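Local atomic coordinates of Alr3699 protein (Nostoc sp., PDB entry 4XSO), a protein that is of unknown function but belongs to the GT-B class of glycosyltransferases, with two Rossmann-like domains. Residues F11-S15 / T104-L108; E22-I26 / F46-L50; I178-F182 / F296-E302; V310-A315 / N327-P333. One frame throughout, in Å; residues are numbered along the deposited sequence.

Contact 1. Residues F11-S15 / T104-L108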
loop_
_atom_site.group_PDB
_atom_site.type_symbol
_atom_site.label_atom_id
_atom_site.label_comp_id
_atom_site.label_asym_id
_atom_site.label_seq_id
_atom_site.Cartn_x
_atom_site.Cartn_y
_atom_site.Cartn_z
ATOM N N PHE A 11 17.024 -4.938 -0.204
ATOM C CA PHE A 11 17.325 -3.556 -0.580
ATOM C C PHE A 11 16.312 -3.262 -1.631
ATOM O O PHE A 11 16.028 -4.143 -2.467
ATOM C CB PHE A 11 18.733 -3.373 -1.178
ATOM C CG PHE A 11 19.874 -3.595 -0.214
ATOM C CD1 PHE A 11 20.303 -2.572 0.639
ATOM C CD2 PHE A 11 20.540 -4.822 -0.169
ATOM C CE1 PHE A 11 21.341 -2.762 1.515
ATOM C CE2 PHE A 11 21.677 -4.953 0.627
ATOM C CZ PHE A 11 22.046 -3.969 1.504
ATOM N N LEU A 12 15.780 -2.044 -1.587
ATOM C CA LEU A 12 14.841 -1.582 -2.565
ATOM C C LEU A 12 15.235 -0.256 -3.146
ATOM O O LEU A 12 15.661 0.683 -2.448
ATOM C CB LEU A 12 13.442 -1.411 -1.918
ATOM C CG LEU A 12 12.706 -2.633 -1.461
ATOM C CD1 LEU A 12 11.398 -2.201 -0.753
ATOM C CD2 LEU A 12 12.413 -3.501 -2.685
ATOM N N ASP A 13 15.076 -0.125 -4.452
ATOM C CA ASP A 13 15.502 1.103 -5.094
ATOM C C ASP A 13 14.652 1.360 -6.347
ATOM O O ASP A 13 14.471 0.486 -7.169
ATOM C CB ASP A 13 17.000 1.051 -5.386
ATOM C CG ASP A 13 17.567 2.389 -5.877
ATOM O OD1 ASP A 13 17.077 2.920 -6.917
ATOM O OD2 ASP A 13 18.570 2.890 -5.283
ATOM N N GLN A 14 14.127 2.581 -6.497
ATOM C CA GLN A 14 13.085 2.790 -7.510
ATOM C C GLN A 14 13.642 2.824 -8.932
ATOM O O GLN A 14 12.911 2.585 -9.889
ATOM C CB GLN A 14 12.301 4.094 -7.265
ATOM C CG GLN A 14 13.066 5.331 -7.703
ATOM C CD GLN A 14 12.552 6.603 -6.979
ATOM O OE1 GLN A 14 12.264 6.600 -5.794
ATOM N NE2 GLN A 14 12.443 7.680 -7.715
ATOM N N SER A 15 14.924 3.093 -9.081
ATOM C CA SER A 15 15.493 3.330 -10.403
ATOM C C SER A 15 16.236 2.164 -11.087
ATOM O O SER A 15 17.012 1.440 -10.461
ATOM C CB SER A 15 16.439 4.527 -10.342
ATOM O OG SER A 15 16.744 4.966 -11.647
ATOM N N THR A 104 15.534 4.932 -1.849
ATOM C CA THR A 104 14.983 6.040 -2.617
ATOM C C THR A 104 13.585 6.248 -2.115
ATOM O O THR A 104 13.067 5.452 -1.295
ATOM C CB THR A 104 14.915 5.782 -4.156
ATOM O OG1 THR A 104 13.887 4.815 -4.446
ATOM C CG2 THR A 104 16.244 5.351 -4.709
ATOM N N GLN A 105 12.968 7.378 -2.522
ATOM C CA GLN A 105 11.638 7.738 -1.991
ATOM C C GLN A 105 10.492 6.811 -2.267
ATOM O O GLN A 105 9.707 6.485 -1.376
ATOM C CB GLN A 105 11.186 9.117 -2.489
ATOM C CG GLN A 105 11.714 10.258 -1.693
ATOM C CD GLN A 105 11.168 11.608 -2.173
ATOM O OE1 GLN A 105 11.933 12.470 -2.641
ATOM N NE2 GLN A 105 9.847 11.787 -2.081
ATOM N N LYS A 106 10.304 6.458 -3.511
ATOM C CA LYS A 106 9.294 5.466 -3.819
ATOM C C LYS A 106 9.571 4.104 -3.184
ATOM O O LYS A 106 8.633 3.311 -2.915
ATOM C CB LYS A 106 9.227 5.260 -5.320
ATOM C CG LYS A 106 9.046 6.555 -6.158
ATOM C CD LYS A 106 8.333 6.207 -7.464
ATOM C CE LYS A 106 8.853 6.959 -8.665
ATOM N NZ LYS A 106 8.242 8.303 -8.758
ATOM N N ALA A 107 10.837 3.786 -2.957
ATOM C CA ALA A 107 11.143 2.466 -2.328
ATOM C C ALA A 107 10.719 2.561 -0.886
ATOM O O ALA A 107 10.267 1.571 -0.265
ATOM C CB ALA A 107 12.616 2.098 -2.447
ATOM N N LEU A 108 10.806 3.774 -0.329
ATOM C CA LEU A 108 10.415 4.016 1.069
ATOM C C LEU A 108 8.861 3.879 1.226
ATOM O O LEU A 108 8.341 3.250 2.146
ATOM C CB LEU A 108 10.946 5.391 1.606
ATOM C CG LEU A 108 10.167 5.632 2.902
ATOM C CD1 LEU A 108 10.840 4.885 4.042
ATOM C CD2 LEU A 108 9.934 7.083 3.126
#
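The side-chain oxygen OE1 of Q14 is gripped by two donors of the 104-108 segment. The hydroxyl OG1 of T104 donates to Q14 OE1 over 2.8 Å, and the backbone N of K106 donates to the same Q14 OE1 over 3.0 Å. The two donors come from opposite faces of the amide plane, the hydroxyl steeply, with a C=O...donor angle of 110°, and the peptide N-H more nearly head-on, at 153°. T104 OG1 is itself an acceptor, for the backbone N of Q14 at 3.0 Å, so hydroxyl and glutamine close a small ring of bonds that would restrain the rotation of both side chains. With chi1 at 77°, CG of Q14 lies between its own N and carbonyl carbon, and the chain then runs extended to the start of the helix. T104 occupies the N-cap position, and Q14, from the other segment, takes up a peptide N-H of the first helical turn.

Van der Waals packing surrounds these bonds. CG2 of T104 rests against the carboxylate of D13, 3.4 Å from D13 OD1, which also closes an Asx turn by accepting from the backbone N of S15. L12 and A107 form the apolar pair, CB to CB at 3.6 Å. K106 crosses the Q14 side chain at about a right angle, its CG against the amide. The contact joins the C-terminal end of strand 9-13, an inner strand between 36-40 and 99-102, to the start of helix 105-118, with helix 20-29 touching T104 and D13 hydrogen-bonded to N103.

Contact 2. Residues E22-I26 / F46-L50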
loop_
_atom_site.group_PDB
_atom_site.type_symbol
_atom_site.label_atom_id
_atom_site.label_comp_id
_atom_site.label_asym_id
_atom_site.label_seq_id
_atom_site.Cartn_x
_atom_site.Cartn_y
_atom_site.Cartn_z
ATOM N N GLU A 22 22.271 4.896 -6.454
ATOM C CA GLU A 22 22.385 3.525 -6.945
ATOM C C GLU A 22 23.844 3.032 -6.854
ATOM O O GLU A 22 24.120 1.943 -6.334
ATOM C CB GLU A 22 21.797 3.471 -8.348
ATOM C CG GLU A 22 20.301 3.618 -8.398
ATOM C CD GLU A 22 19.748 5.031 -8.078
ATOM O OE1 GLU A 22 20.380 6.061 -8.405
ATOM O OE2 GLU A 22 18.622 5.115 -7.517
ATOM N N LEU A 23 24.787 3.871 -7.269
ATOM C CA LEU A 23 26.209 3.588 -7.144
ATOM C C LEU A 23 26.591 3.389 -5.705
ATOM O O LEU A 23 27.387 2.483 -5.379
ATOM C CB LEU A 23 27.067 4.748 -7.750
ATOM C CG LEU A 23 26.865 5.112 -9.251
ATOM C CD1 LEU A 23 27.734 6.301 -9.675
ATOM C CD2 LEU A 23 27.132 3.923 -10.160
ATOM N N CYS A 24 26.072 4.248 -4.817
ATOM C CA CYS A 24 26.348 4.070 -3.382
ATOM C C CYS A 24 25.789 2.708 -2.897
ATOM O O CYS A 24 26.425 2.022 -2.105
ATOM C CB CYS A 24 25.809 5.242 -2.544
ATOM S SG CYS A 24 26.249 5.218 -0.779
ATOM N N LEU A 25 24.616 2.320 -3.403
ATOM C CA LEU A 25 23.997 1.050 -3.029
ATOM C C LEU A 25 24.854 -0.154 -3.465
ATOM O O LEU A 25 24.928 -1.135 -2.741
ATOM C CB LEU A 25 22.573 1.007 -3.598
ATOM C CG LEU A 25 21.744 -0.272 -3.255
ATOM C CD1 LEU A 25 21.527 -0.361 -1.768
ATOM C CD2 LEU A 25 20.390 -0.302 -3.976
ATOM N N ILE A 26 25.590 -0.048 -4.574
ATOM C CA ILE A 26 26.545 -1.128 -4.949
ATOM C C ILE A 26 27.473 -1.440 -3.766
ATOM O O ILE A 26 27.632 -2.601 -3.325
ATOM C CB ILE A 26 27.422 -0.759 -6.189
ATOM C CG1 ILE A 26 26.574 -0.481 -7.441
ATOM C CG2 ILE A 26 28.457 -1.842 -6.481
ATOM C CD1 ILE A 26 25.513 -1.498 -7.703
ATOM N N PHE A 46 21.200 -0.207 -14.333
ATOM C CA PHE A 46 21.599 -0.414 -12.953
ATOM C C PHE A 46 21.548 -1.904 -12.593
ATOM O O PHE A 46 22.338 -2.377 -11.796
ATOM C CB PHE A 46 20.733 0.420 -12.020
ATOM C CG PHE A 46 21.137 0.329 -10.580
ATOM C CD1 PHE A 46 22.462 0.208 -10.209
ATOM C CD2 PHE A 46 20.180 0.337 -9.577
ATOM C CE1 PHE A 46 22.817 0.098 -8.886
ATOM C CE2 PHE A 46 20.541 0.216 -8.245
ATOM C CZ PHE A 46 21.869 0.094 -7.900
ATOM N N LYS A 47 20.584 -2.577 -13.177
ATOM C CA LYS A 47 20.376 -3.975 -13.045
ATOM C C LYS A 47 21.602 -4.696 -13.539
ATOM O O LYS A 47 22.153 -5.596 -12.857
ATOM C CB LYS A 47 19.179 -4.394 -13.900
ATOM C CG LYS A 47 18.916 -5.905 -13.750
ATOM C CD LYS A 47 17.626 -6.302 -14.367
ATOM C CE LYS A 47 17.214 -7.711 -14.002
ATOM N NZ LYS A 47 17.550 -8.666 -15.084
ATOM N N THR A 48 22.040 -4.292 -14.736
ATOM C CA THR A 48 23.265 -4.888 -15.345
ATOM C C THR A 48 24.500 -4.693 -14.447
ATOM O O THR A 48 25.251 -5.692 -14.165
ATOM C CB THR A 48 23.460 -4.402 -16.838
ATOM O OG1 THR A 48 22.233 -4.597 -17.556
ATOM C CG2 THR A 48 24.524 -5.213 -17.558
ATOM N N LEU A 49 24.676 -3.474 -13.929
ATOM C CA LEU A 49 25.817 -3.189 -13.018
ATOM C C LEU A 49 25.776 -4.049 -11.731
ATOM O O LEU A 49 26.832 -4.495 -11.253
ATOM C CB LEU A 49 25.921 -1.736 -12.571
ATOM C CG LEU A 49 26.146 -0.590 -13.563
ATOM C CD1 LEU A 49 26.082 0.753 -12.805
ATOM C CD2 LEU A 49 27.508 -0.734 -14.292
ATOM N N LEU A 50 24.551 -4.299 -11.210
ATOM C CA LEU A 50 24.385 -5.157 -10.045
ATOM C C LEU A 50 24.796 -6.582 -10.400
ATOM O O LEU A 50 25.556 -7.194 -9.697
ATOM C CB LEU A 50 22.935 -5.114 -9.537
ATOM C CG LEU A 50 22.571 -3.805 -8.808
ATOM C CD1 LEU A 50 21.052 -3.666 -8.731
ATOM C CD2 LEU A 50 23.214 -3.854 -7.418
#
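Helix 20-29 and helix 45-52 run almost parallel where E22-I26 faces F46-L50: the axes of these short segments approach to 10.9 Å and their directions differ by only 14°. E22 lies level with F46 and I26 with L50, one turn further along each helix, and the gap is bridged mostly by side chains, with the backbone O of E22 also touching F46 CZ.

The F46 ring reaches across between the helices. Its CG is anti to the backbone N (chi1 -176°), which sends the ring straight across to the other helix. CB of E22 sits over one ring face in a CH-pi contact, 3.4 Å from the centroid of the F46 ring and 11° from the normal, while CD1 of L50 covers the opposite face. Of the E22 side chain, CB and CG meet the ring; the chain bends at chi2 and carries the carboxylate away, its plane almost perpendicular to the ring. At the ring edge come CD1 of I26, 3.3 Å from F46 CE1, and CD2 of L25, 4.2 Å from F46 CZ. I26 CD1 is also pressed on L50 CD2 at 3.3 Å, tighter than usual for two methyl groups. L23 and L49 meet more loosely through their methyl ends.

Beneath the pair lies the N-terminal sheet: L25 packs on F11 of strand 9-13, L25 and L50 both touch V38 of strand 36-40, and L50 also reaches V57 of strand 57-59.

Contact 3. Residues I178-F182 / F296-E302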
loop_
_atom_site.group_PDB
_atom_site.type_symbol
_atom_site.label_atom_id
_atom_site.label_comp_id
_atom_site.label_asym_id
_atom_site.label_seq_id
_atom_site.Cartn_x
_atom_site.Cartn_y
_atom_site.Cartn_z
ATOM N N ILE A 178 25.647 8.901 7.796
ATOM C CA ILE A 178 26.745 7.986 7.385
ATOM C C ILE A 178 27.070 8.410 5.969
ATOM O O ILE A 178 26.232 8.390 5.093
ATOM C CB ILE A 178 26.377 6.508 7.407
ATOM C CG1 ILE A 178 25.989 6.058 8.795
ATOM C CG2 ILE A 178 27.560 5.639 6.936
ATOM C CD1 ILE A 178 25.615 4.604 8.839
ATOM N N TYR A 179 28.331 8.818 5.757
ATOM C CA TYR A 179 28.778 9.397 4.490
ATOM C C TYR A 179 28.963 8.218 3.498
ATOM O O TYR A 179 29.044 7.087 3.904
ATOM C CB TYR A 179 30.085 10.151 4.773
ATOM C CG TYR A 179 29.922 11.444 5.579
ATOM C CD1 TYR A 179 29.063 12.450 5.116
ATOM C CD2 TYR A 179 30.697 11.733 6.711
ATOM C CE1 TYR A 179 28.900 13.662 5.793
ATOM C CE2 TYR A 179 30.530 12.992 7.397
ATOM C CZ TYR A 179 29.635 13.948 6.922
ATOM O OH TYR A 179 29.389 15.244 7.542
ATOM N N ASN A 180 29.010 8.512 2.196
ATOM C CA ASN A 180 29.401 7.590 1.140
ATOM C C ASN A 180 30.857 7.114 1.381
ATOM O O ASN A 180 31.733 7.845 1.905
ATOM C CB ASN A 180 29.308 8.281 -0.223
ATOM C CG ASN A 180 27.882 8.514 -0.726
ATOM O OD1 ASN A 180 26.902 8.593 0.027
ATOM N ND2 ASN A 180 27.786 8.742 -2.001
ATOM N N GLY A 181 31.117 5.872 1.052
ATOM C CA GLY A 181 32.483 5.322 1.231
ATOM C C GLY A 181 33.106 5.077 -0.141
ATOM O O GLY A 181 32.383 4.910 -1.095
ATOM N N PHE A 182 34.428 5.041 -0.178
ATOM C CA PHE A 182 35.242 4.878 -1.378
ATOM C C PHE A 182 36.442 3.959 -1.114
ATOM O O PHE A 182 37.052 4.040 -0.067
ATOM C CB PHE A 182 35.770 6.260 -1.809
ATOM C CG PHE A 182 34.674 7.230 -2.097
ATOM C CD1 PHE A 182 34.072 7.928 -1.060
ATOM C CD2 PHE A 182 34.227 7.434 -3.420
ATOM C CE1 PHE A 182 32.981 8.776 -1.305
ATOM C CE2 PHE A 182 33.218 8.323 -3.657
ATOM C CZ PHE A 182 32.597 9.005 -2.588
ATOM N N PHE A 296 25.625 15.340 -1.214
ATOM C CA PHE A 296 26.974 14.849 -0.985
ATOM C C PHE A 296 27.744 14.875 -2.336
ATOM O O PHE A 296 27.428 14.116 -3.265
ATOM C CB PHE A 296 26.904 13.361 -0.613
ATOM C CG PHE A 296 28.243 12.766 -0.244
ATOM C CD1 PHE A 296 29.115 12.282 -1.201
ATOM C CD2 PHE A 296 28.629 12.692 1.117
ATOM C CE1 PHE A 296 30.339 11.711 -0.818
ATOM C CE2 PHE A 296 29.847 12.122 1.490
ATOM C CZ PHE A 296 30.690 11.647 0.518
ATOM N N GLY A 297 28.746 15.669 -2.506
ATOM C CA GLY A 297 29.384 15.626 -3.837
ATOM C C GLY A 297 30.399 14.500 -3.971
ATOM O O GLY A 297 31.532 14.657 -3.467
ATOM N N ARG A 298 30.042 13.375 -4.621
ATOM C CA ARG A 298 31.016 12.255 -4.739
ATOM C C ARG A 298 32.311 12.780 -5.380
ATOM O O ARG A 298 33.433 12.500 -4.953
ATOM C CB ARG A 298 30.429 11.057 -5.531
ATOM C CG ARG A 298 29.291 10.339 -4.777
ATOM C CD ARG A 298 28.621 9.212 -5.579
ATOM N NE ARG A 298 29.543 8.136 -5.939
ATOM C CZ ARG A 298 29.980 7.179 -5.107
ATOM N NH1 ARG A 298 29.512 7.057 -3.866
ATOM N NH2 ARG A 298 30.872 6.286 -5.530
ATOM N N VAL A 299 32.170 13.638 -6.383
ATOM C CA VAL A 299 33.324 14.147 -7.122
ATOM C C VAL A 299 34.310 14.935 -6.270
ATOM O O VAL A 299 35.532 14.929 -6.510
ATOM C CB VAL A 299 32.847 15.055 -8.299
ATOM C CG1 VAL A 299 33.972 15.862 -8.869
ATOM C CG2 VAL A 299 32.243 14.156 -9.375
ATOM N N ILE A 300 33.779 15.630 -5.298
ATOM C CA ILE A 300 34.575 16.437 -4.409
ATOM C C ILE A 300 35.415 15.425 -3.590
ATOM O O ILE A 300 36.597 15.527 -3.524
ATOM C CB ILE A 300 33.696 17.259 -3.486
ATOM C CG1 ILE A 300 32.873 18.283 -4.302
ATOM C CG2 ILE A 300 34.540 17.950 -2.424
ATOM C CD1 ILE A 300 31.819 19.009 -3.437
ATOM N N VAL A 301 34.788 14.471 -2.958
ATOM C CA VAL A 301 35.575 13.410 -2.254
ATOM C C VAL A 301 36.558 12.674 -3.142
ATOM O O VAL A 301 37.672 12.408 -2.745
ATOM C CB VAL A 301 34.658 12.412 -1.533
ATOM C CG1 VAL A 301 35.498 11.309 -0.836
ATOM C CG2 VAL A 301 33.830 13.141 -0.519
ATOM N N GLU A 302 36.186 12.392 -4.377
ATOM C CA GLU A 302 37.084 11.673 -5.277
ATOM C C GLU A 302 38.320 12.477 -5.581
ATOM O O GLU A 302 39.415 11.963 -5.538
ATOM C CB GLU A 302 36.361 11.242 -6.549
ATOM C CG GLU A 302 35.422 10.113 -6.176
ATOM C CD GLU A 302 34.599 9.597 -7.323
ATOM O OE1 GLU A 302 33.972 10.432 -8.009
ATOM O OE2 GLU A 302 34.547 8.352 -7.466
HETATM O O HOH W 1 29.781 4.791 -1.963
#
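Two phenylalanine rings, F182 and F296, meet edge to edge and are covered by the chains around them. F296 CE1 lies in the plane of the F182 ring, 3.9 Å from F182 CZ. One face of F296 carries CB of N180 in a CH-pi contact, 3.9 Å from the centroid and offset toward the rim, and the N180 amide plane is stacked on the ring with 21° between the two. CD1 of Y179 sits at the F296 edge, 3.7 Å from F296 CE2; the Y179 hydroxyl is hydrogen-bonded to E320.

One face of F182 receives CG1 of V301 in a second CH-pi contact, 4.0 Å from the ring centroid. The R298 guanidinium lies close to F182 as well, its plane 26° from that of the ring. The arginine chain turns at chi3 (61°), which brings the guanidinium beside F182, with F182 CE2 over one of its faces, toward the rim. CG of N180 and a water come to the guanidinium edge. The water accepts from R298 NH1 at 3.0 Å and donates to the carbonyl O of G181 at 2.7 Å, a link between loop and helix. CG of E302 also packs on F182, at 3.8 Å from F182 CE2, while the E302 carboxylate is bonded to Y187.

The loop after strand 175-177, the last strand of the N-terminal sheet, is thus held against the start of helix 298-305, in the C-terminal domain, with N180 also near a bound glycerol. The contact probably lies beside the interdomain cleft, as expected for a GT-B fold.

Contact 4. Residues V310-A315 / N327-P333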
loop_
_atom_site.group_PDB
_atom_site.type_symbol
_atom_site.label_atom_id
_atom_site.label_comp_id
_atom_site.label_asym_id
_atom_site.label_seq_id
_atom_site.Cartn_x
_atom_site.Cartn_y
_atom_site.Cartn_z
ATOM N N VAL A 310 40.813 20.994 -4.752
ATOM C CA VAL A 310 39.458 20.975 -5.178
ATOM C C VAL A 310 38.763 22.277 -4.782
ATOM O O VAL A 310 38.931 22.781 -3.650
ATOM C CB VAL A 310 38.711 19.753 -4.648
ATOM C CG1 VAL A 310 38.539 19.815 -3.125
ATOM C CG2 VAL A 310 37.350 19.640 -5.301
ATOM N N VAL A 311 37.953 22.803 -5.692
ATOM C CA VAL A 311 37.156 23.976 -5.436
ATOM C C VAL A 311 35.748 23.524 -5.629
ATOM O O VAL A 311 35.473 22.840 -6.572
ATOM C CB VAL A 311 37.505 25.193 -6.394
ATOM C CG1 VAL A 311 37.452 24.862 -7.835
ATOM C CG2 VAL A 311 36.560 26.378 -6.114
ATOM N N ALA A 312 34.871 23.860 -4.698
ATOM C CA ALA A 312 33.471 23.502 -4.757
ATOM C C ALA A 312 32.531 24.641 -4.482
ATOM O O ALA A 312 32.886 25.647 -3.880
ATOM C CB ALA A 312 33.161 22.388 -3.761
ATOM N N ALA A 313 31.287 24.426 -4.861
ATOM C CA ALA A 313 30.268 25.448 -4.648
ATOM C C ALA A 313 29.804 25.295 -3.208
ATOM O O ALA A 313 29.610 24.171 -2.747
ATOM C CB ALA A 313 29.123 25.276 -5.659
ATOM N N LYS A 314 29.745 26.402 -2.466
ATOM C CA LYS A 314 29.390 26.413 -1.061
ATOM C C LYS A 314 27.876 26.294 -0.833
ATOM O O LYS A 314 27.174 27.304 -0.593
ATOM C CB LYS A 314 29.925 27.671 -0.411
ATOM C CG LYS A 314 29.903 27.630 1.091
ATOM C CD LYS A 314 30.407 28.908 1.763
ATOM C CE LYS A 314 29.981 28.923 3.238
ATOM N NZ LYS A 314 31.103 29.268 4.155
ATOM N N ALA A 315 27.403 25.052 -0.921
ATOM C CA ALA A 315 26.012 24.655 -0.709
ATOM C C ALA A 315 25.892 23.134 -0.411
ATOM O O ALA A 315 26.783 22.323 -0.790
ATOM C CB ALA A 315 25.175 25.012 -1.928
ATOM N N ASN A 327 41.716 21.996 3.136
ATOM C CA ASN A 327 41.748 20.746 2.309
ATOM C C ASN A 327 40.956 20.921 1.033
ATOM O O ASN A 327 40.575 19.981 0.370
ATOM C CB ASN A 327 41.240 19.592 3.144
ATOM C CG ASN A 327 39.952 19.954 3.873
ATOM O OD1 ASN A 327 39.070 20.645 3.321
ATOM N ND2 ASN A 327 39.903 19.616 5.166
ATOM N N GLY A 328 40.711 22.170 0.696
ATOM C CA GLY A 328 40.024 22.567 -0.519
ATOM C C GLY A 328 39.569 24.044 -0.433
ATOM O O GLY A 328 39.908 24.753 0.494
ATOM N N PHE A 329 38.752 24.454 -1.376
ATOM C CA PHE A 329 38.219 25.815 -1.457
ATOM C C PHE A 329 36.746 25.754 -1.696
ATOM O O PHE A 329 36.229 24.834 -2.364
ATOM C CB PHE A 329 38.848 26.598 -2.577
ATOM C CG PHE A 329 40.350 26.635 -2.517
ATOM C CD1 PHE A 329 41.000 27.542 -1.744
ATOM C CD2 PHE A 329 41.092 25.715 -3.245
ATOM C CE1 PHE A 329 42.372 27.597 -1.692
ATOM C CE2 PHE A 329 42.455 25.722 -3.171
ATOM C CZ PHE A 329 43.095 26.668 -2.413
ATOM N N LEU A 330 36.067 26.769 -1.181
ATOM C CA LEU A 330 34.623 26.843 -1.294
ATOM C C LEU A 330 34.319 28.213 -1.833
ATOM O O LEU A 330 34.881 29.155 -1.367
ATOM C CB LEU A 330 33.914 26.682 0.030
ATOM C CG LEU A 330 34.043 25.320 0.691
ATOM C CD1 LEU A 330 33.441 25.389 2.098
ATOM C CD2 LEU A 330 33.387 24.279 -0.187
ATOM N N THR A 331 33.427 28.302 -2.800
ATOM C CA THR A 331 32.993 29.584 -3.359
ATOM C C THR A 331 31.484 29.647 -3.500
ATOM O O THR A 331 30.810 28.629 -3.643
ATOM C CB THR A 331 33.566 29.757 -4.770
ATOM O OG1 THR A 331 33.115 28.666 -5.577
ATOM C CG2 THR A 331 35.058 29.746 -4.730
ATOM N N THR A 332 30.959 30.869 -3.530
ATOM C CA THR A 332 29.533 31.080 -3.614
ATOM C C THR A 332 28.951 30.504 -4.867
ATOM O O THR A 332 29.386 30.845 -5.921
ATOM C CB THR A 332 29.264 32.579 -3.671
ATOM O OG1 THR A 332 29.897 33.206 -2.542
ATOM C CG2 THR A 332 27.774 32.843 -3.697
ATOM N N PRO A 333 27.916 29.653 -4.781
ATOM C CA PRO A 333 27.473 29.092 -6.051
ATOM C C PRO A 333 26.988 30.144 -7.048
ATOM O O PRO A 333 26.383 31.131 -6.659
ATOM C CB PRO A 333 26.337 28.133 -5.672
ATOM C CG PRO A 333 26.439 27.940 -4.223
ATOM C CD PRO A 333 27.178 29.098 -3.635
HETATM O O HOH W 2 41.959 20.103 -2.188
#
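Strands 310-313 and 329-331, joined through helix 318-321 as a beta-alpha-beta unit, lie side by side and parallel, their short axes 4.6 Å apart and turned by 28°. The backbone bonds alternate between the strands as a parallel ladder demands. F329 N donates to V310 O at 2.8 Å, and A312 N to F329 O. Further along, T331 N donates to A312 O, and K314 N to T331 O at 2.7 Å. OG1 of T331 adds a weak bond to A312 O. At the head of the ladder a water accepts weakly from V310 N and donates to N327 O.

Side chains pair on both faces. V311 CG2 meets T331 CG2 at 3.9 Å on the face that F329 and A313 share, and on the other, A312 CB touches L330 CD2 at 4.0 Å. Beyond the strands, P333 packs against A313 and A315 as the chain turns at K314, the centre of an inverse gamma turn.

Since strand 329-331 is the outermost of its sheet within the chain, these bonds tie its edge to the interior. The ladder satisfies many of the backbone groups, while L330 N turns to H324; small alanine and branched side chains pack on both faces as largely apolar cover.

Contacts 1 and 2 lie in the N-terminal domain at neighbouring elements: strand 9-13 leads into helix 20-29, and D13 OD1 stands 2.8 Å from E22 OE2, a close pair of like charges. Contact 3 lies nearest the chain centre and joins the two domains; it touches contact 2 through C24 and N180, and contact 4 through I300 and A312. Contact 4 belongs to the C-terminal sheet, about 29 Å between centres from contact 2. Contacts 2 and 4 are buried, contacts 1 and 3 partly so. Chemistry follows place: side-chain polar bonds at a helix start, apolar helix packing, aromatic packing with a water bridge between domains, and a backbone ladder within a sheet.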